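Probable hydrogenase maturation factor HypB (Methanocaldococcus jannaschii, PDB 2HF9) binds GTP, probably hydrolyses it slowly, and probably acts as a homodimeric metal-binding GTPase in inserting nickel into [NiFe] hydrogenases during their maturation. Local coordinates at residues A[142-147]-A[166-171]; A[170-175]-A[203-208]. All coordinates share one frame; numbering follows the deposited sequence.

Contact 1: A[142-147]-A[166-171]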
ATOM      1  N   LYS A 142     -19.632  -0.405  -9.556  1.00 11.30           N
ATOM      2  CA  LYS A 142     -18.587   0.603  -9.721  1.00 10.91           C
ATOM      3  C   LYS A 142     -17.351   0.327  -8.875  1.00 10.75           C
ATOM      4  O   LYS A 142     -17.421  -0.289  -7.806  1.00 10.47           O
ATOM      5  CB  LYS A 142     -19.110   2.017  -9.414  1.00 10.81           C
ATOM      6  CG  LYS A 142     -20.250   2.503 -10.299  1.00 11.11           C
ATOM      7  CD  LYS A 142     -19.806   2.815 -11.723  1.00 11.36           C
ATOM      8  CE  LYS A 142     -21.012   3.094 -12.610  1.00 12.64           C
ATOM      9  NZ  LYS A 142     -20.615   3.268 -14.031  1.00 12.54           N
ATOM     10  N   ARG A 143     -16.220   0.809  -9.373  1.00 10.70           N
ATOM     11  CA  ARG A 143     -14.953   0.695  -8.683  1.00 10.71           C
ATOM     12  C   ARG A 143     -14.447   2.080  -8.301  1.00 10.22           C
ATOM     13  O   ARG A 143     -14.432   3.000  -9.124  1.00  9.72           O
ATOM     14  CB  ARG A 143     -13.952  -0.046  -9.562  1.00 11.28           C
ATOM     15  CG  ARG A 143     -14.310  -1.517  -9.762  1.00 12.84           C
ATOM     16  CD  ARG A 143     -13.646  -2.124 -10.987  1.00 16.37           C
ATOM     17  NE  ARG A 143     -12.192  -2.248 -10.851  1.00 18.18           N
ATOM     18  CZ  ARG A 143     -11.566  -3.278 -10.280  1.00 18.44           C
ATOM     19  NH1 ARG A 143     -12.257  -4.288  -9.762  1.00 19.00           N
ATOM     20  NH2 ARG A 143     -10.243  -3.290 -10.211  1.00 16.81           N
ATOM     21  N   ILE A 144     -14.052   2.221  -7.040  1.00  9.85           N
ATOM     22  CA  ILE A 144     -13.547   3.488  -6.520  1.00  9.46           C
ATOM     23  C   ILE A 144     -12.117   3.268  -6.038  1.00  9.30           C
ATOM     24  O   ILE A 144     -11.867   2.369  -5.232  1.00  9.47           O
ATOM     25  CB  ILE A 144     -14.436   4.030  -5.360  1.00  9.37           C
ATOM     26  CG1 ILE A 144     -15.878   4.246  -5.843  1.00  9.46           C
ATOM     27  CG2 ILE A 144     -13.834   5.318  -4.760  1.00  8.65           C
ATOM     28  CD1 ILE A 144     -16.881   4.571  -4.753  1.00  9.65           C
ATOM     29  N   VAL A 145     -11.180   4.057  -6.559  1.00  8.77           N
ATOM     30  CA  VAL A 145      -9.801   4.002  -6.083  1.00  8.54           C
ATOM     31  C   VAL A 145      -9.513   5.240  -5.242  1.00  8.43           C
ATOM     32  O   VAL A 145      -9.632   6.374  -5.716  1.00  8.02           O
ATOM     33  CB  VAL A 145      -8.761   3.841  -7.231  1.00  8.54           C
ATOM     34  CG1 VAL A 145      -7.330   3.897  -6.686  1.00  8.76           C
ATOM     35  CG2 VAL A 145      -8.977   2.534  -7.966  1.00  9.06           C
ATOM     36  N   VAL A 146      -9.161   5.002  -3.982  1.00  8.33           N
ATOM     37  CA  VAL A 146      -8.811   6.065  -3.060  1.00  8.59           C
ATOM     38  C   VAL A 146      -7.299   6.085  -2.866  1.00  8.82           C
ATOM     39  O   VAL A 146      -6.710   5.121  -2.384  1.00  8.58           O
ATOM     40  CB  VAL A 146      -9.499   5.880  -1.677  1.00  8.74           C
ATOM     41  CG1 VAL A 146      -9.241   7.097  -0.777  1.00  8.33           C
ATOM     42  CG2 VAL A 146     -10.995   5.637  -1.848  1.00  8.68           C
ATOM     43  N   ILE A 147      -6.673   7.179  -3.272  1.00  9.06           N
ATOM     44  CA  ILE A 147      -5.291   7.432  -2.897  1.00  9.58           C
ATOM     45  C   ILE A 147      -5.256   8.734  -2.120  1.00  9.52           C
ATOM     46  O   ILE A 147      -6.261   9.444  -2.044  1.00 10.04           O
ATOM     47  CB  ILE A 147      -4.306   7.460  -4.104  1.00  9.78           C
ATOM     48  CG1 ILE A 147      -4.699   8.526  -5.153  1.00 10.33           C
ATOM     49  CG2 ILE A 147      -4.098   6.040  -4.668  1.00 10.39           C
ATOM     50  CD1 ILE A 147      -5.772   8.104  -6.160  1.00 12.36           C
ATOM     51  N   ALA A 166     -10.661   2.198 -12.476  1.00 11.42           N
ATOM     52  CA  ALA A 166     -11.504   3.015 -11.607  1.00 10.93           C
ATOM     53  C   ALA A 166     -12.597   3.758 -12.370  1.00 10.86           C
ATOM     54  O   ALA A 166     -12.370   4.258 -13.477  1.00 10.80           O
ATOM     55  CB  ALA A 166     -10.650   3.999 -10.825  1.00 10.93           C
ATOM     56  N   ASP A 167     -13.780   3.816 -11.764  1.00 10.27           N
ATOM     57  CA  ASP A 167     -14.874   4.656 -12.234  1.00  9.92           C
ATOM     58  C   ASP A 167     -14.828   6.002 -11.513  1.00  9.58           C
ATOM     59  O   ASP A 167     -15.254   7.032 -12.050  1.00  9.11           O
ATOM     60  CB  ASP A 167     -16.210   3.965 -11.978  1.00 10.19           C
ATOM     61  CG  ASP A 167     -16.338   2.654 -12.735  1.00 10.86           C
ATOM     62  OD1 ASP A 167     -16.403   2.694 -13.978  1.00 11.45           O
ATOM     63  OD2 ASP A 167     -16.369   1.589 -12.084  1.00 11.08           O
ATOM     64  N   LEU A 168     -14.315   5.970 -10.286  1.00  8.78           N
ATOM     65  CA  LEU A 168     -14.068   7.165  -9.500  1.00  8.53           C
ATOM     66  C   LEU A 168     -12.668   7.098  -8.907  1.00  8.24           C
ATOM     67  O   LEU A 168     -12.289   6.094  -8.303  1.00  8.00           O
ATOM     68  CB  LEU A 168     -15.105   7.316  -8.376  1.00  8.44           C
ATOM     69  CG  LEU A 168     -14.846   8.406  -7.326  1.00  8.35           C
ATOM     70  CD1 LEU A 168     -14.962   9.808  -7.919  1.00  7.91           C
ATOM     71  CD2 LEU A 168     -15.754   8.254  -6.107  1.00  8.61           C
ATOM     72  N   ILE A 169     -11.912   8.178  -9.086  1.00  7.94           N
ATOM     73  CA  ILE A 169     -10.610   8.318  -8.453  1.00  7.62           C
ATOM     74  C   ILE A 169     -10.697   9.438  -7.414  1.00  7.50           C
ATOM     75  O   ILE A 169     -11.009  10.593  -7.736  1.00  7.30           O
ATOM     76  CB  ILE A 169      -9.491   8.569  -9.486  1.00  7.78           C
ATOM     77  CG1 ILE A 169      -9.353   7.349 -10.409  1.00  7.88           C
ATOM     78  CG2 ILE A 169      -8.165   8.853  -8.783  1.00  7.26           C
ATOM     79  CD1 ILE A 169      -8.624   7.600 -11.722  1.00  8.69           C
ATOM     80  N   VAL A 170     -10.458   9.065  -6.162  1.00  7.03           N
ATOM     81  CA  VAL A 170     -10.495   9.997  -5.041  1.00  6.82           C
ATOM     82  C   VAL A 170      -9.070  10.314  -4.595  1.00  6.91           C
ATOM     83  O   VAL A 170      -8.307   9.419  -4.219  1.00  6.89           O
ATOM     84  CB  VAL A 170     -11.313   9.421  -3.854  1.00  6.64           C
ATOM     85  CG1 VAL A 170     -11.296  10.372  -2.664  1.00  6.64           C
ATOM     86  CG2 VAL A 170     -12.749   9.142  -4.288  1.00  6.53           C
ATOM     87  N   ILE A 171      -8.713  11.591  -4.683  1.00  6.85           N
ATOM     88  CA  ILE A 171      -7.447  12.085  -4.168  1.00  6.79           C
ATOM     89  C   ILE A 171      -7.765  12.693  -2.808  1.00  6.52           C
ATOM     90  O   ILE A 171      -8.255  13.829  -2.706  1.00  6.36           O
ATOM     91  CB  ILE A 171      -6.789  13.102  -5.135  1.00  6.80           C
ATOM     92  CG1 ILE A 171      -6.543  12.445  -6.503  1.00  7.62           C
ATOM     93  CG2 ILE A 171      -5.476  13.633  -4.558  1.00  7.34           C
ATOM     94  CD1 ILE A 171      -6.474  13.416  -7.675  1.00  7.48           C
TER
HETATM   95  O   HOH W   1     -18.666   1.474 -14.865  1.00 21.75           O

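Contact 2: A[170-175]-A[203-208]. With GSP (5'-guanosine-diphosphate-monothiophosphate), chain E.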
ATOM      1  N   VAL A 170     -10.458   9.065  -6.162  1.00  7.03           N
ATOM      2  CA  VAL A 170     -10.495   9.997  -5.041  1.00  6.82           C
ATOM      3  C   VAL A 170      -9.070  10.314  -4.595  1.00  6.91           C
ATOM      4  O   VAL A 170      -8.307   9.419  -4.219  1.00  6.89           O
ATOM      5  CB  VAL A 170     -11.313   9.421  -3.854  1.00  6.64           C
ATOM      6  CG1 VAL A 170     -11.296  10.372  -2.664  1.00  6.64           C
ATOM      7  CG2 VAL A 170     -12.749   9.142  -4.288  1.00  6.53           C
ATOM      8  N   ILE A 171      -8.713  11.591  -4.683  1.00  6.85           N
ATOM      9  CA  ILE A 171      -7.447  12.085  -4.168  1.00  6.79           C
ATOM     10  C   ILE A 171      -7.765  12.693  -2.808  1.00  6.52           C
ATOM     11  O   ILE A 171      -8.255  13.829  -2.706  1.00  6.36           O
ATOM     12  CB  ILE A 171      -6.789  13.102  -5.135  1.00  6.80           C
ATOM     13  CG1 ILE A 171      -6.543  12.445  -6.503  1.00  7.62           C
ATOM     14  CG2 ILE A 171      -5.476  13.633  -4.558  1.00  7.34           C
ATOM     15  CD1 ILE A 171      -6.474  13.416  -7.675  1.00  7.48           C
ATOM     16  N   ASN A 172      -7.524  11.895  -1.770  1.00  6.36           N
ATOM     17  CA  ASN A 172      -7.915  12.222  -0.407  1.00  6.35           C
ATOM     18  C   ASN A 172      -6.782  12.931   0.348  1.00  6.69           C
ATOM     19  O   ASN A 172      -5.649  13.010  -0.146  1.00  6.48           O
ATOM     20  CB  ASN A 172      -8.362  10.940   0.328  1.00  6.34           C
ATOM     21  CG  ASN A 172      -9.025  11.217   1.669  1.00  6.54           C
ATOM     22  OD1 ASN A 172      -8.822  10.471   2.638  1.00  8.32           O
ATOM     23  ND2 ASN A 172      -9.816  12.281   1.739  1.00  5.12           N
ATOM     24  N   LYS A 173      -7.106  13.444   1.536  1.00  6.88           N
ATOM     25  CA  LYS A 173      -6.163  14.151   2.419  1.00  7.42           C
ATOM     26  C   LYS A 173      -5.588  15.413   1.774  1.00  7.86           C
ATOM     27  O   LYS A 173      -4.414  15.730   1.966  1.00  8.09           O
ATOM     28  CB  LYS A 173      -5.028  13.225   2.899  1.00  7.24           C
ATOM     29  CG  LYS A 173      -5.492  11.970   3.633  1.00  7.33           C
ATOM     30  CD  LYS A 173      -4.309  11.161   4.157  1.00  7.49           C
ATOM     31  CE  LYS A 173      -4.733   9.746   4.501  1.00  8.44           C
ATOM     32  NZ  LYS A 173      -3.563   8.806   4.433  1.00 10.25           N
ATOM     33  N   ILE A 174      -6.415  16.142   1.027  1.00  8.40           N
ATOM     34  CA  ILE A 174      -5.941  17.371   0.374  1.00  8.94           C
ATOM     35  C   ILE A 174      -5.514  18.431   1.392  1.00  9.50           C
ATOM     36  O   ILE A 174      -4.729  19.326   1.073  1.00  9.31           O
ATOM     37  CB  ILE A 174      -6.951  17.953  -0.666  1.00  9.02           C
ATOM     38  CG1 ILE A 174      -8.276  18.368  -0.002  1.00  8.80           C
ATOM     39  CG2 ILE A 174      -7.135  16.971  -1.838  1.00  8.47           C
ATOM     40  CD1 ILE A 174      -9.217  19.166  -0.918  1.00  9.24           C
ATOM     41  N   ASP A 175      -6.008  18.296   2.623  1.00  9.76           N
ATOM     42  CA  ASP A 175      -5.615  19.175   3.721  1.00 10.60           C
ATOM     43  C   ASP A 175      -4.145  19.006   4.137  1.00 11.05           C
ATOM     44  O   ASP A 175      -3.592  19.864   4.825  1.00 11.32           O
ATOM     45  CB  ASP A 175      -6.560  19.005   4.919  1.00 10.30           C
ATOM     46  CG  ASP A 175      -6.580  17.583   5.464  1.00 10.76           C
ATOM     47  OD1 ASP A 175      -7.132  16.679   4.794  1.00 10.57           O
ATOM     48  OD2 ASP A 175      -6.056  17.373   6.576  1.00 10.94           O
ATOM     49  N   LEU A 203     -10.508  15.473  -2.342  1.00  7.10           N
ATOM     50  CA  LEU A 203     -11.243  15.266  -1.098  1.00  7.06           C
ATOM     51  C   LEU A 203     -10.400  15.491   0.146  1.00  6.97           C
ATOM     52  O   LEU A 203      -9.215  15.155   0.185  1.00  6.85           O
ATOM     53  CB  LEU A 203     -11.835  13.844  -1.068  1.00  6.93           C
ATOM     54  CG  LEU A 203     -12.665  13.414   0.155  1.00  6.75           C
ATOM     55  CD1 LEU A 203     -13.957  14.209   0.264  1.00  7.29           C
ATOM     56  CD2 LEU A 203     -12.954  11.920   0.138  1.00  7.16           C
ATOM     57  N   SER A 204     -11.031  16.062   1.169  1.00  6.94           N
ATOM     58  CA  SER A 204     -10.522  15.969   2.524  1.00  6.95           C
ATOM     59  C   SER A 204     -11.643  15.454   3.410  1.00  7.15           C
ATOM     60  O   SER A 204     -12.692  16.089   3.517  1.00  6.56           O
ATOM     61  CB  SER A 204     -10.043  17.323   3.043  1.00  7.00           C
ATOM     62  OG  SER A 204      -9.724  17.223   4.424  1.00  7.26           O
ATOM     63  N   LEU A 205     -11.421  14.300   4.034  1.00  7.12           N
ATOM     64  CA  LEU A 205     -12.380  13.758   4.993  1.00  7.92           C
ATOM     65  C   LEU A 205     -12.261  14.420   6.365  1.00  8.32           C
ATOM     66  O   LEU A 205     -13.032  14.111   7.276  1.00  8.87           O
ATOM     67  CB  LEU A 205     -12.242  12.237   5.093  1.00  7.70           C
ATOM     68  CG  LEU A 205     -12.757  11.490   3.853  1.00  7.55           C
ATOM     69  CD1 LEU A 205     -12.261  10.056   3.830  1.00  8.91           C
ATOM     70  CD2 LEU A 205     -14.297  11.550   3.757  1.00  7.54           C
ATOM     71  N   LYS A 206     -11.287  15.320   6.507  1.00  8.61           N
ATOM     72  CA  LYS A 206     -11.140  16.136   7.714  1.00  8.96           C
ATOM     73  C   LYS A 206     -11.998  17.405   7.610  1.00  9.18           C
ATOM     74  O   LYS A 206     -12.820  17.668   8.483  1.00  9.45           O
ATOM     75  CB  LYS A 206      -9.665  16.478   7.954  1.00  9.06           C
ATOM     76  CG  LYS A 206      -9.375  17.240   9.243  1.00 10.31           C
ATOM     77  CD  LYS A 206      -7.866  17.314   9.474  1.00 12.63           C
ATOM     78  CE  LYS A 206      -7.514  17.775  10.881  1.00 14.42           C
ATOM     79  NZ  LYS A 206      -6.049  17.610  11.128  1.00 13.81           N
ATOM     80  N   THR A 207     -11.823  18.172   6.533  1.00  9.27           N
ATOM     81  CA  THR A 207     -12.601  19.401   6.314  1.00  9.00           C
ATOM     82  C   THR A 207     -13.937  19.101   5.637  1.00  9.03           C
ATOM     83  O   THR A 207     -14.857  19.925   5.671  1.00  9.03           O
ATOM     84  CB  THR A 207     -11.851  20.409   5.428  1.00  9.04           C
ATOM     85  OG1 THR A 207     -11.800  19.916   4.082  1.00  8.34           O
ATOM     86  CG2 THR A 207     -10.433  20.668   5.952  1.00  9.18           C
ATOM     87  N   MET A 208     -14.015  17.921   5.019  1.00  8.96           N
ATOM     88  CA  MET A 208     -15.175  17.448   4.235  1.00  8.91           C
ATOM     89  C   MET A 208     -15.335  18.110   2.858  1.00  9.03           C
ATOM     90  O   MET A 208     -16.306  17.841   2.148  1.00  8.95           O
ATOM     91  CB  MET A 208     -16.482  17.470   5.045  1.00  8.85           C
ATOM     92  CG  MET A 208     -16.483  16.531   6.251  1.00  9.24           C
ATOM     93  SD  MET A 208     -16.263  14.784   5.817  1.00 10.26           S
ATOM     94  CE  MET A 208     -17.876  14.370   5.158  1.00 10.20           C
TER
HETATM   95  PG  GSP E 300      -6.613   0.519   5.709  1.00 11.07           P
HETATM   96  O3B GSP E 300      -6.709   2.126   5.737  1.00  9.62           O
HETATM   97  S1G GSP E 300      -5.716   0.016   4.325  1.00 14.64           S
HETATM   98  O2G GSP E 300      -5.880   0.116   7.002  1.00 11.12           O
HETATM   99  O3G GSP E 300      -8.033  -0.071   5.708  1.00 11.07           O
HETATM  100  PB  GSP E 300      -7.935   2.984   5.132  1.00  7.54           P
HETATM  101  O1B GSP E 300      -7.656   3.267   3.710  1.00  6.95           O
HETATM  102  O2B GSP E 300      -9.253   2.359   5.349  1.00  6.70           O
HETATM  103  PA  GSP E 300      -8.485   4.953   7.205  1.00  8.40           P
HETATM  104  O1A GSP E 300      -9.902   5.299   6.942  1.00  7.61           O
HETATM  105  O2A GSP E 300      -8.348   4.015   8.348  1.00  7.27           O
HETATM  106  O3A GSP E 300      -7.744   4.398   5.887  1.00  7.92           O
HETATM  107  O5' GSP E 300      -7.670   6.315   7.426  1.00  8.66           O
HETATM  108  C5' GSP E 300      -6.275   6.302   7.657  1.00  9.19           C
HETATM  109  C4' GSP E 300      -5.877   7.518   8.487  1.00  9.10           C
HETATM  110  O4' GSP E 300      -5.981   8.704   7.718  1.00  8.82           O
HETATM  111  C3' GSP E 300      -6.753   7.725   9.712  1.00  9.46           C
HETATM  112  O3' GSP E 300      -5.888   8.150  10.740  1.00 10.23           O
HETATM  113  C2' GSP E 300      -7.689   8.846   9.316  1.00  9.52           C
HETATM  114  O2' GSP E 300      -8.068   9.635  10.411  1.00 11.22           O
HETATM  115  C1' GSP E 300      -6.829   9.645   8.357  1.00  8.75           C
HETATM  116  N9  GSP E 300      -7.530  10.366   7.282  1.00  8.24           N
HETATM  117  C8  GSP E 300      -8.368   9.858   6.320  1.00  8.37           C
HETATM  118  N7  GSP E 300      -8.732  10.874   5.506  1.00  8.78           N
HETATM  119  C5  GSP E 300      -8.127  12.010   5.923  1.00  8.34           C
HETATM  120  C6  GSP E 300      -8.147  13.323   5.455  1.00  8.74           C
HETATM  121  O6  GSP E 300      -8.817  13.621   4.468  1.00  7.63           O
HETATM  122  N1  GSP E 300      -7.398  14.286   6.107  1.00  8.29           N
HETATM  123  C2  GSP E 300      -6.643  13.950   7.219  1.00  8.22           C
HETATM  124  N2  GSP E 300      -5.930  14.879   7.847  1.00  8.01           N
HETATM  125  N3  GSP E 300      -6.623  12.645   7.678  1.00  8.10           N
HETATM  126  C4  GSP E 300      -7.356  11.697   7.034  1.00  8.28           C
HETATM  127  O   HOH W   2      -5.281  19.164   8.483  1.00 13.32           O

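Contact 1: A[142-147]-A[166-171]
Two neighbouring parallel strands of the P-loop GTPase sheet meet where 142-147 pairs with 168-171, and the pairing starts one residue early, at Asp167. There the carbonyl O of Arg143 takes two N-H groups: Asp167 N at 2.8 Å, tilted from the carbonyl plane, and Leu168 N at 3.2 Å, lying in it. The carboxylate of Asp167 turns back on the same residue, its OD2 receiving Arg143 N at 2.8 Å (N-H...O 162°) through the anti lone pair. A side chain therefore takes the Arg143 N-H just before the regular strand pairing begins at Leu168. The Lys142 side chain, bent at chi2, crosses that of Asp167 at about a right angle, CD touching Asp167 CG at 3.6 Å. Its NZ forms a salt bridge with Glu224 of the C-terminal helix and reaches Asp167 OD1 through a bridging water.

Further along, Val145 gives its N-H to Leu168 O and takes Val170 N on its own O; Ile147 N to Val170 O extends the series. The segment axes are 4.8 Å apart, and the two strands belong to a beta-alpha-beta unit whose connection includes helix 160-163. On one face Ile144 lies alongside Leu168, CG2 against CD2 at 3.8 Å, and Val170 CG2 also borders Ile144 CG2. On the other, Val145 CG2 meets Ala166 CB at 3.6 Å. Ile147 places CG1 between its backbone N and carbonyl carbon; this chi1 of 58° and a bend at chi2 bring CD1 over to Ile169 CG2 at 3.6 Å.

Contact 2: A[170-175]-A[203-208]
Backbone hydrogen bonds join Leu203 to both Ile171 and Ile174. Leu203 N donates to Ile171 O at 2.8 Å, and Leu203 O receives Ile174 N at 3.1 Å, both donors tilted from the respective carbonyl planes. Leu203 therefore keeps pairing with 170-175 as that segment leaves its strand.

Van der Waals contacts accompany these bonds. The apolar one is Leu203 CD2 crossing to Val170 CG1 at 3.6 Å, while Ile174 places CG1 and CG2 against the Leu203 carbonyl; CG1 also reaches Ser204 CB.

The polar side chains centre on Asp175. Ser204 OG donates to Asp175 OD1 at 2.7 Å, arriving 55° out of the carboxylate plane, and accepts the backbone N-H groups of Lys206 and Thr207, an ST turn and an ST motif. The serine hydroxyl thus links its own turn to the aspartate. A water connects Asp175 OD2 with Lys206 NZ, which is also bonded to Ala179 O of the second subunit.

The nucleotide, GTP-gamma-S, is held by both segments. Asp175, with CG between its backbone N and carbonyl carbon (chi1 60°), aligns its two oxygens with the guanine: OD1 takes N1 at 2.7 Å and OD2 takes N2 at 2.8 Å. Leu205 N donates to O6, also at 2.7 Å. The extended Lys173 chain passes along the purine, CG 3.5 Å from C5, and its NZ is bonded to Thr150 O of the second subunit. Asn172-Lys173-Ile174-Asp175 is the NKxD motif of P-loop GTPases, and the 203-208 loop supplies the O6-binding backbone amide of their guanine-specificity site.

How the contacts relate
From the N terminus, the chain first runs through 142-147, passes through helix 160-163 and returns at 166-171, where contact 1 closes a connection of 18 residues. Continuing along strand 168-172, it reaches 170-175, then passes helices 177-180 and 184-194 and strand 199-202 before contact 2 closes a connection of 27 residues at 203-208. The closures follow one another without nesting, overlapping only at Val170 and Ile171. A probable hydrogen bond from Asn172 N to Ile147 O (2.8 Å) joins the contacts directly. The centres of the two contacts are about 13 Å apart: contact 1 lies within the sheet, while contact 2 ties the end of the shared strand to the guanine-binding loop.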